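Local structure of thermophilic dibenzothiophene desulfurization enzyme C (Paenibacillus sp. A11-2, 5XDG) at residues A[247-252]-A[336-341]; A[53-58]-A[92-97]; A[125-130]-A[154-159]. The protein probably catalyses the two-step oxidation of dibenzothiophene to its 5-oxide and then its 5,5-dioxide, using reduced FMN and molecular oxygen. All coordinates share one frame; numbering follows the deposited sequence.

Interaction 1 of 3, residues A[247-252]-A[336-341]; sequences WTPITQ and QLMVQV. With 83U (dibenzothiophene 5-oxide), chain H.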
# COMPACT_ATOMS: atom_id res chain seq x y z
N TRP A 247 -24.22 15.43 17.01
CA TRP A 247 -24.18 16.07 15.69
C TRP A 247 -22.91 15.69 14.93
O TRP A 247 -22.95 15.40 13.73
CB TRP A 247 -24.28 17.59 15.84
CG TRP A 247 -24.16 18.28 14.52
CD1 TRP A 247 -25.17 18.52 13.63
CD2 TRP A 247 -22.97 18.79 13.92
NE1 TRP A 247 -24.68 19.15 12.51
CE2 TRP A 247 -23.33 19.34 12.67
CE3 TRP A 247 -21.63 18.84 14.32
CZ2 TRP A 247 -22.40 19.93 11.81
CZ3 TRP A 247 -20.71 19.42 13.47
CH2 TRP A 247 -21.09 19.96 12.23
N THR A 248 -21.76 15.70 15.61
CA THR A 248 -20.51 15.43 14.90
C THR A 248 -20.46 14.01 14.35
O THR A 248 -20.22 13.85 13.15
CB THR A 248 -19.31 15.73 15.80
OG1 THR A 248 -19.49 17.01 16.42
CG2 THR A 248 -18.03 15.73 14.97
N PRO A 249 -20.68 12.95 15.15
CA PRO A 249 -20.65 11.61 14.55
C PRO A 249 -21.68 11.42 13.45
O PRO A 249 -21.39 10.77 12.45
CB PRO A 249 -20.88 10.67 15.74
CG PRO A 249 -21.35 11.55 16.87
CD PRO A 249 -20.79 12.90 16.62
N ILE A 250 -22.87 12.00 13.61
CA ILE A 250 -23.88 11.96 12.55
C ILE A 250 -23.33 12.56 11.26
O ILE A 250 -23.44 11.95 10.19
CB ILE A 250 -25.16 12.69 13.01
CG1 ILE A 250 -25.94 11.79 13.98
CG2 ILE A 250 -25.99 13.13 11.80
CD1 ILE A 250 -27.14 12.51 14.61
N THR A 251 -22.76 13.76 11.36
CA THR A 251 -22.31 14.51 10.19
C THR A 251 -21.10 13.84 9.54
O THR A 251 -21.01 13.76 8.31
CB THR A 251 -22.01 15.95 10.60
OG1 THR A 251 -23.23 16.59 11.03
CG2 THR A 251 -21.43 16.77 9.44
N GLN A 252 -20.16 13.36 10.35
CA GLN A 252 -19.01 12.66 9.78
C GLN A 252 -19.44 11.34 9.12
O GLN A 252 -18.82 10.92 8.14
CB GLN A 252 -17.93 12.44 10.84
CG GLN A 252 -17.26 13.73 11.30
CD GLN A 252 -16.26 14.27 10.29
OE1 GLN A 252 -15.62 13.51 9.57
NE2 GLN A 252 -16.13 15.59 10.23
N GLN A 336 -17.52 6.08 21.90
CA GLN A 336 -17.42 4.86 21.10
C GLN A 336 -17.99 5.08 19.71
O GLN A 336 -17.42 4.60 18.72
CB GLN A 336 -18.17 3.72 21.78
CG GLN A 336 -17.56 3.24 23.08
CD GLN A 336 -18.21 1.95 23.56
OE1 GLN A 336 -19.33 1.62 23.16
NE2 GLN A 336 -17.50 1.21 24.40
N LEU A 337 -19.14 5.75 19.62
CA LEU A 337 -19.73 6.03 18.31
C LEU A 337 -18.79 6.88 17.46
O LEU A 337 -18.58 6.60 16.28
CB LEU A 337 -21.09 6.71 18.48
CG LEU A 337 -21.76 7.15 17.18
CD1 LEU A 337 -21.97 5.96 16.27
CD2 LEU A 337 -23.09 7.84 17.50
N MET A 338 -18.23 7.94 18.05
CA MET A 338 -17.33 8.79 17.28
C MET A 338 -16.12 8.01 16.78
O MET A 338 -15.67 8.21 15.65
CB MET A 338 -16.89 9.99 18.11
CG MET A 338 -16.10 11.04 17.30
SD MET A 338 -17.12 11.95 16.09
CE MET A 338 -16.30 11.51 14.55
N VAL A 339 -15.58 7.11 17.61
CA VAL A 339 -14.48 6.26 17.17
C VAL A 339 -14.91 5.40 15.99
O VAL A 339 -14.18 5.27 14.99
CB VAL A 339 -13.97 5.38 18.33
CG1 VAL A 339 -13.07 4.26 17.80
CG2 VAL A 339 -13.22 6.22 19.37
N GLN A 340 -16.09 4.79 16.08
CA GLN A 340 -16.56 3.95 14.98
C GLN A 340 -16.77 4.77 13.71
O GLN A 340 -16.48 4.31 12.60
CB GLN A 340 -17.86 3.26 15.35
CG GLN A 340 -17.70 2.27 16.47
CD GLN A 340 -16.76 1.16 16.09
OE1 GLN A 340 -16.92 0.52 15.05
NE2 GLN A 340 -15.74 0.94 16.92
N VAL A 341 -17.29 5.99 13.86
CA VAL A 341 -17.54 6.83 12.70
C VAL A 341 -16.23 7.31 12.10
O VAL A 341 -16.03 7.29 10.88
CB VAL A 341 -18.47 8.00 13.06
CG1 VAL A 341 -18.46 9.04 11.93
CG2 VAL A 341 -19.90 7.50 13.32
C4 83U H . -18.99 22.40 9.76
C7 83U H . -21.59 21.07 7.78
C1 83U H . -21.21 22.66 9.56
O1 83U H . -19.05 20.12 9.06
C10 83U H . -18.53 24.16 11.81
S1 83U H . -19.34 21.52 8.69
C2 83U H . -20.05 23.10 10.29
C3 83U H . -20.75 21.73 8.65
C5 83U H . -22.57 22.94 9.61
C6 83U H . -19.82 23.99 11.34
C8 83U H . -17.70 22.56 10.22
C9 83U H . -23.43 22.29 8.74
C11 83U H . -22.94 21.37 7.83
C12 83U H . -17.48 23.44 11.25
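Pro249 is the residue at which the two helices meet, its ring lodged between the side chains of Leu337, Met338 and Val341. Its CB lies 3.9 Å from Leu337 CG, and the leucine crosses the ring at about a right angle. Met338 comes in from a second direction, roughly square to the leucine: CG starts anti to the backbone N (chi1 -172°), and bends at chi2 and chi3 bring SD up to the ring across its line, 3.8 Å from Pro249 CD. The sulfur is equally close to Pro249 N, which carries no hydrogen to be satisfied. Thr248 CG2 touches the same sulfur, while Met338 CE reaches on toward Gln252 CG at 4.1 Å. The closest approach belongs to Val341, whose CG1 sits 3.4 Å from Pro249 O and 3.6 Å from Gln252 CB. Helices 247-276 and 331-358 belong to the helical C-terminal half of the acyl-CoA dehydrogenase fold; here they run almost parallel, 19° between their directions and 9.2 Å between the local axes. No hydrogen bond joins the two segments, and the polar ends leave the contact: Gln252 OE1 accepts from Lys345 NZ, its NE2 bonds Asp389 OD1, and Thr248 OG1 is tied to Ser411 O. Helix 293-324 covers the flank through Leu323 on Leu337 and Val316 on Val341. Away from this buried seam helix 331-358 faces outward. Gln336 projects into solvent, and partly exposed Gln340 turns outward to hydrogen-bond Gln307 of the second subunit. The first helix instead turns its other side to the substrate pocket, where Trp247 presents the edge of its indole to the bound sulfoxide, CZ2 lying 3.7 Å from C1 of dibenzothiophene 5-oxide.

Interaction 2 of 3, residues A[53-58]-A[92-97]; sequences GLLTLL and GYHFSN. With FMN (flavin mononucleotide), chain E; 83U (dibenzothiophene 5-oxide), chain H.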
# COMPACT_ATOMS: atom_id res chain seq x y z
N GLY A 53 -40.10 14.54 -1.71
CA GLY A 53 -40.45 14.40 -0.31
C GLY A 53 -39.31 13.94 0.59
O GLY A 53 -39.47 13.95 1.82
N LEU A 54 -38.16 13.56 0.03
CA LEU A 54 -37.12 12.96 0.87
C LEU A 54 -36.45 13.96 1.79
O LEU A 54 -35.84 13.55 2.78
CB LEU A 54 -36.08 12.25 -0.00
CG LEU A 54 -36.65 11.09 -0.82
CD1 LEU A 54 -35.55 10.43 -1.67
CD2 LEU A 54 -37.36 10.06 0.07
N LEU A 55 -36.55 15.26 1.52
CA LEU A 55 -36.00 16.21 2.47
C LEU A 55 -36.70 16.14 3.82
O LEU A 55 -36.15 16.60 4.82
CB LEU A 55 -36.10 17.63 1.92
CG LEU A 55 -35.34 17.94 0.62
CD1 LEU A 55 -35.80 19.30 0.09
CD2 LEU A 55 -33.82 17.96 0.87
N THR A 56 -37.90 15.55 3.87
CA THR A 56 -38.69 15.44 5.10
C THR A 56 -38.56 14.08 5.77
O THR A 56 -39.36 13.75 6.66
CB THR A 56 -40.16 15.75 4.79
OG1 THR A 56 -40.75 14.67 4.07
CG2 THR A 56 -40.28 17.03 3.96
N LEU A 57 -37.55 13.30 5.40
CA LEU A 57 -37.39 11.93 5.90
C LEU A 57 -37.43 11.84 7.43
O LEU A 57 -37.95 10.87 7.98
CB LEU A 57 -36.06 11.37 5.40
CG LEU A 57 -36.12 10.65 4.07
CD1 LEU A 57 -34.72 10.47 3.53
CD2 LEU A 57 -36.80 9.32 4.25
N LEU A 58 -36.85 12.81 8.13
CA LEU A 58 -36.71 12.72 9.57
C LEU A 58 -37.76 13.53 10.31
O LEU A 58 -37.73 13.59 11.54
CB LEU A 58 -35.30 13.16 10.00
CG LEU A 58 -34.17 12.22 9.56
CD1 LEU A 58 -32.82 12.72 10.04
CD2 LEU A 58 -34.43 10.80 10.08
N GLY A 92 -26.96 15.34 1.62
CA GLY A 92 -26.39 14.98 2.91
C GLY A 92 -26.26 16.17 3.85
O GLY A 92 -26.58 16.07 5.04
N TYR A 93 -25.75 17.30 3.35
CA TYR A 93 -25.58 18.46 4.22
C TYR A 93 -26.91 18.98 4.73
O TYR A 93 -27.00 19.49 5.85
CB TYR A 93 -24.84 19.58 3.50
CG TYR A 93 -23.34 19.42 3.53
CD1 TYR A 93 -22.53 20.39 4.09
CD2 TYR A 93 -22.75 18.27 3.02
CE1 TYR A 93 -21.15 20.24 4.12
CE2 TYR A 93 -21.39 18.10 3.05
CZ TYR A 93 -20.59 19.09 3.60
OH TYR A 93 -19.22 18.91 3.61
N HIS A 94 -27.96 18.87 3.91
CA HIS A 94 -29.29 19.22 4.38
C HIS A 94 -29.62 18.48 5.68
O HIS A 94 -30.18 19.06 6.62
CB HIS A 94 -30.32 18.91 3.28
CG HIS A 94 -31.74 18.87 3.76
ND1 HIS A 94 -32.54 20.00 3.82
CD2 HIS A 94 -32.50 17.84 4.20
CE1 HIS A 94 -33.74 19.65 4.27
NE2 HIS A 94 -33.73 18.35 4.51
N PHE A 95 -29.24 17.20 5.77
CA PHE A 95 -29.55 16.43 6.97
C PHE A 95 -28.59 16.72 8.12
O PHE A 95 -28.97 16.57 9.28
CB PHE A 95 -29.59 14.94 6.64
CG PHE A 95 -30.82 14.56 5.86
CD1 PHE A 95 -32.04 14.43 6.50
CD2 PHE A 95 -30.76 14.38 4.50
CE1 PHE A 95 -33.19 14.11 5.80
CE2 PHE A 95 -31.92 14.06 3.78
CZ PHE A 95 -33.13 13.93 4.43
N SER A 96 -27.35 17.12 7.83
CA SER A 96 -26.50 17.66 8.89
C SER A 96 -27.13 18.92 9.48
O SER A 96 -27.22 19.08 10.71
CB SER A 96 -25.09 17.94 8.37
OG SER A 96 -24.28 18.54 9.38
N ASN A 97 -27.57 19.83 8.61
CA ASN A 97 -28.25 21.04 9.05
C ASN A 97 -29.52 20.71 9.83
O ASN A 97 -29.78 21.30 10.88
CB ASN A 97 -28.58 21.94 7.85
CG ASN A 97 -27.34 22.43 7.09
OD1 ASN A 97 -26.27 22.61 7.67
ND2 ASN A 97 -27.50 22.65 5.78
N1 FMN E . -17.49 23.95 5.99
C2 FMN E . -18.68 24.33 6.58
O2 FMN E . -18.66 24.89 7.68
N3 FMN E . -19.89 24.07 5.95
C4 FMN E . -19.91 23.45 4.72
O4 FMN E . -20.98 23.24 4.14
C4A FMN E . -18.71 23.07 4.12
N5 FMN E . -18.74 22.44 2.89
C5A FMN E . -17.56 22.05 2.28
C6 FMN E . -17.58 21.42 1.03
C7 FMN E . -16.40 21.02 0.41
C7M FMN E . -16.42 20.34 -0.93
C8 FMN E . -15.19 21.27 1.05
C8M FMN E . -13.86 20.89 0.48
C9 FMN E . -15.18 21.90 2.28
C9A FMN E . -16.35 22.31 2.92
N10 FMN E . -16.29 22.91 4.18
C10 FMN E . -17.49 23.32 4.76
C1' FMN E . -14.95 23.25 4.80
C2' FMN E . -14.20 22.53 5.91
O2' FMN E . -14.99 22.49 7.09
C3' FMN E . -12.88 23.33 6.16
O3' FMN E . -13.22 24.63 6.59
C4' FMN E . -11.94 23.47 4.94
O4' FMN E . -12.10 22.33 4.12
C5' FMN E . -10.46 23.66 5.31
O5' FMN E . -9.66 24.20 4.25
P FMN E . -8.05 23.98 4.17
O1P FMN E . -7.75 22.50 4.37
O2P FMN E . -7.50 24.38 2.81
O3P FMN E . -7.32 24.81 5.21
C4 83U H . -18.99 22.40 9.76
C7 83U H . -21.59 21.07 7.78
C1 83U H . -21.21 22.66 9.56
O1 83U H . -19.05 20.12 9.06
C10 83U H . -18.53 24.16 11.81
S1 83U H . -19.34 21.52 8.69
C2 83U H . -20.05 23.10 10.29
C3 83U H . -20.75 21.73 8.65
C5 83U H . -22.57 22.94 9.61
C6 83U H . -19.82 23.99 11.34
C8 83U H . -17.70 22.56 10.22
C9 83U H . -23.43 22.29 8.74
C11 83U H . -22.94 21.37 7.83
C12 83U H . -17.48 23.44 11.25
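His94 sets its CG anti to the backbone N (chi1 164°) while Phe95 sets its own anti to the carbonyl carbon (chi1 -73°), and the two rings leave helix 85-104 together to meet Leu54, Leu55, Leu57 and Leu58. The imidazole is gripped in two directions. In its ring plane, NE2 donates to a lone pair of Leu55 O at 3.0 Å, with an N-H...O angle of 158°. Over one face stands Leu55 CD2, 3.5 Å from the ring centroid and almost on the normal, a CH-pi contact made by the same residue that accepts the hydrogen bond. Because ND1 is also bonded, to Leu124 N, the ring's rotation is probably fixed from both nitrogens. Its CD2 in turn sits over the centre of the Phe95 ring. The rim of Phe95 points into the loop: CZ lies 3.2 Å from Leu54 O, close to the ring plane, where the positive edge of the phenyl suits a carbonyl. Leu57 CD1 adds a contact of 3.9 Å to the same CZ, and Leu58 CD1 packs at CD1 of the ring. Residues 53-58 thus form a compact turn after helix 43-52, begun by Gly53 with its positive phi and braced by Thr56, whose N and OG1 both bond Gly53 O. Another side of helix 85-104 serves the active site, with Tyr93 CE1 3.0 Å from O4 of FMN and Asn97 OD1 3.1 Å from C9 of dibenzothiophene 5-oxide. In the N-terminal helical domain, helix 16-38 covers Leu54, helix 70-83 packs through Val73 on Leu57, Leu58 and Phe95, and strand 124-127 lies beside the helix at His94 and Asn97.

Interaction 3 of 3, residues A[125-130]-A[154-159]; sequences GNASSE and GTKAFC. With FMN (flavin mononucleotide), chain E; 83U (dibenzothiophene 5-oxide), chain H.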
# COMPACT_ATOMS: atom_id res chain seq x y z
N GLY A 125 -29.37 25.02 3.77
CA GLY A 125 -27.97 25.27 3.56
C GLY A 125 -27.37 25.85 4.83
O GLY A 125 -28.07 26.10 5.81
N ASN A 126 -26.06 26.09 4.78
CA ASN A 126 -25.42 26.60 5.97
C ASN A 126 -24.31 27.57 5.61
O ASN A 126 -23.74 27.53 4.51
CB ASN A 126 -24.85 25.47 6.84
CG ASN A 126 -23.53 24.96 6.33
OD1 ASN A 126 -22.46 25.36 6.79
ND2 ASN A 126 -23.59 24.07 5.34
N ALA A 127 -24.01 28.44 6.57
CA ALA A 127 -22.92 29.41 6.51
C ALA A 127 -22.22 29.35 7.86
O ALA A 127 -22.70 29.94 8.84
CB ALA A 127 -23.44 30.80 6.19
N SER A 128 -21.09 28.63 7.92
CA SER A 128 -20.48 28.31 9.21
C SER A 128 -18.97 28.56 9.26
O SER A 128 -18.49 29.32 10.10
CB SER A 128 -20.76 26.84 9.56
OG SER A 128 -22.07 26.48 9.17
N SER A 129 -18.23 27.90 8.38
CA SER A 129 -16.77 28.01 8.38
C SER A 129 -16.34 29.33 7.74
O SER A 129 -17.14 30.06 7.15
CB SER A 129 -16.14 26.82 7.66
OG SER A 129 -16.34 25.61 8.37
N GLU A 130 -15.05 29.63 7.87
CA GLU A 130 -14.51 30.90 7.40
C GLU A 130 -13.17 30.65 6.71
O GLU A 130 -12.64 29.53 6.71
CB GLU A 130 -14.41 31.91 8.56
CG GLU A 130 -15.79 32.25 9.13
CD GLU A 130 -15.78 33.31 10.24
OE1 GLU A 130 -16.68 33.26 11.11
OE2 GLU A 130 -14.89 34.19 10.24
N GLY A 154 -20.34 39.91 8.68
CA GLY A 154 -19.12 39.24 8.27
C GLY A 154 -19.27 38.29 7.10
O GLY A 154 -20.37 38.14 6.56
N THR A 155 -18.18 37.63 6.70
CA THR A 155 -18.17 36.75 5.54
C THR A 155 -17.84 35.32 5.95
O THR A 155 -16.86 35.08 6.66
CB THR A 155 -17.17 37.23 4.48
OG1 THR A 155 -17.58 38.51 3.98
CG2 THR A 155 -17.11 36.24 3.32
N LYS A 156 -18.66 34.38 5.49
CA LYS A 156 -18.44 32.95 5.69
C LYS A 156 -17.96 32.31 4.39
O LYS A 156 -18.24 32.80 3.29
CB LYS A 156 -19.73 32.27 6.15
CG LYS A 156 -20.20 32.67 7.53
CD LYS A 156 -19.30 32.07 8.62
CE LYS A 156 -19.97 32.17 9.99
NZ LYS A 156 -19.21 31.44 11.04
N ALA A 157 -17.24 31.20 4.53
CA ALA A 157 -16.69 30.46 3.41
C ALA A 157 -17.27 29.05 3.39
O ALA A 157 -17.84 28.59 4.37
CB ALA A 157 -15.15 30.41 3.48
N PHE A 158 -17.12 28.38 2.24
CA PHE A 158 -17.59 27.00 2.06
C PHE A 158 -19.05 26.84 2.51
O PHE A 158 -19.40 25.96 3.30
CB PHE A 158 -16.68 26.02 2.81
CG PHE A 158 -15.34 25.80 2.15
CD1 PHE A 158 -15.22 24.97 1.05
CD2 PHE A 158 -14.19 26.39 2.66
CE1 PHE A 158 -13.98 24.75 0.44
CE2 PHE A 158 -12.95 26.18 2.07
CZ PHE A 158 -12.85 25.36 0.96
N CYS A 159 -19.93 27.69 1.96
CA CYS A 159 -21.33 27.70 2.40
C CYS A 159 -22.16 26.75 1.53
O CYS A 159 -22.97 27.15 0.70
CB CYS A 159 -21.88 29.12 2.36
SG CYS A 159 -20.98 30.21 3.44
N1 FMN E . -17.49 23.95 5.99
C2 FMN E . -18.68 24.33 6.58
O2 FMN E . -18.66 24.89 7.68
N3 FMN E . -19.89 24.07 5.95
C4 FMN E . -19.91 23.45 4.72
O4 FMN E . -20.98 23.24 4.14
C4A FMN E . -18.71 23.07 4.12
N5 FMN E . -18.74 22.44 2.89
C5A FMN E . -17.56 22.05 2.28
C6 FMN E . -17.58 21.42 1.03
C7 FMN E . -16.40 21.02 0.41
C7M FMN E . -16.42 20.34 -0.93
C8 FMN E . -15.19 21.27 1.05
C8M FMN E . -13.86 20.89 0.48
C9 FMN E . -15.18 21.90 2.28
C9A FMN E . -16.35 22.31 2.92
N10 FMN E . -16.29 22.91 4.18
C10 FMN E . -17.49 23.32 4.76
C1' FMN E . -14.95 23.25 4.80
C2' FMN E . -14.20 22.53 5.91
O2' FMN E . -14.99 22.49 7.09
C3' FMN E . -12.88 23.33 6.16
O3' FMN E . -13.22 24.63 6.59
C4' FMN E . -11.94 23.47 4.94
O4' FMN E . -12.10 22.33 4.12
C5' FMN E . -10.46 23.66 5.31
O5' FMN E . -9.66 24.20 4.25
P FMN E . -8.05 23.98 4.17
O1P FMN E . -7.75 22.50 4.37
O2P FMN E . -7.50 24.38 2.81
O3P FMN E . -7.32 24.81 5.21
C4 83U H . -18.99 22.40 9.76
C7 83U H . -21.59 21.07 7.78
C1 83U H . -21.21 22.66 9.56
O1 83U H . -19.05 20.12 9.06
C10 83U H . -18.53 24.16 11.81
S1 83U H . -19.34 21.52 8.69
C2 83U H . -20.05 23.10 10.29
C3 83U H . -20.75 21.73 8.65
C5 83U H . -22.57 22.94 9.61
C6 83U H . -19.82 23.99 11.34
C8 83U H . -17.70 22.56 10.22
C9 83U H . -23.43 22.29 8.74
C11 83U H . -22.94 21.37 7.83
C12 83U H . -17.48 23.44 11.25
O HOH W 1 -19.65 27.14 5.67
O HOH W 2 -14.63 36.08 8.46
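Beyond strand 124-127 the chain runs past residues 156-159, where a hydrogen bond from Ala157 N to Ser129 O (2.9 Å) joins the two backbones. Lys156 bends at its second torsion (chi2 -72°) and lays its chain along the Ser128 and Ser129 carbonyls. Its NZ donates to Ser128 O, at a modelled separation too short to be taken literally, and forms a salt bridge with Glu130 OE1 at 3.1 Å on the anti lone pair. Trp138 adds a cation-pi contact to the ammonium group, and the backbone of Arg139 and Val140 also holds the glutamate. With Lys156 cut back to an alanine, the Glu130 carboxylate would probably lose its balancing charge, and the Ser128 and Ser129 carbonyls the aliphatic chain that packs along them. Nearby, Ala127 CB rests on Cys159 SG at 3.7 Å. A water accepts from Ser128 N and donates to the carbonyls of Ala157 and Phe158. This frame carries the residues that bind the flavin. Asn126 grips the pyrimidine edge with both ends of its amide: OD1 accepts from N3 of FMN at 3.0 Å, and ND2 donates to O4 of FMN, also at 3.0 Å. Ser128 OG bonds Asn126 OD1 at 2.7 Å, a bond that probably fixes which way the amide is turned. Ser129 OG donates to O2 of FMN at 2.5 Å, and the Phe158 ring covers C1' of FMN. In the middle domain of the acyl-CoA dehydrogenase fold, strand 124-127 pairs in parallel with strand 167-174 and strand 155-156 antiparallel with strand 215-222; helix 85-104 packs Tyr93 and Asn97 on Asn126, and Ala369 of the third subunit lies on Phe158.

Overall arrangement
The contacts come along the chain as interaction 2, interaction 3 and interaction 1, one closing before the next opens, and they represent the N-terminal helical, middle beta and C-terminal helical parts of the acyl-CoA dehydrogenase fold. Their centres are 18 to 22 Å apart, yet all three border the bound dibenzothiophene 5-oxide. Helix 85-104 is the common neighbour: Ser96 OG meets Thr251 OG1, and Ser96 O meets Trp247 NE1, of interaction 1 in probable hydrogen bonds, while Tyr93 and Asn97 pack on Asn126 of interaction 3. Interactions 2 and 3 also share FMN, so the substrate and flavin pocket lies where the three parts converge.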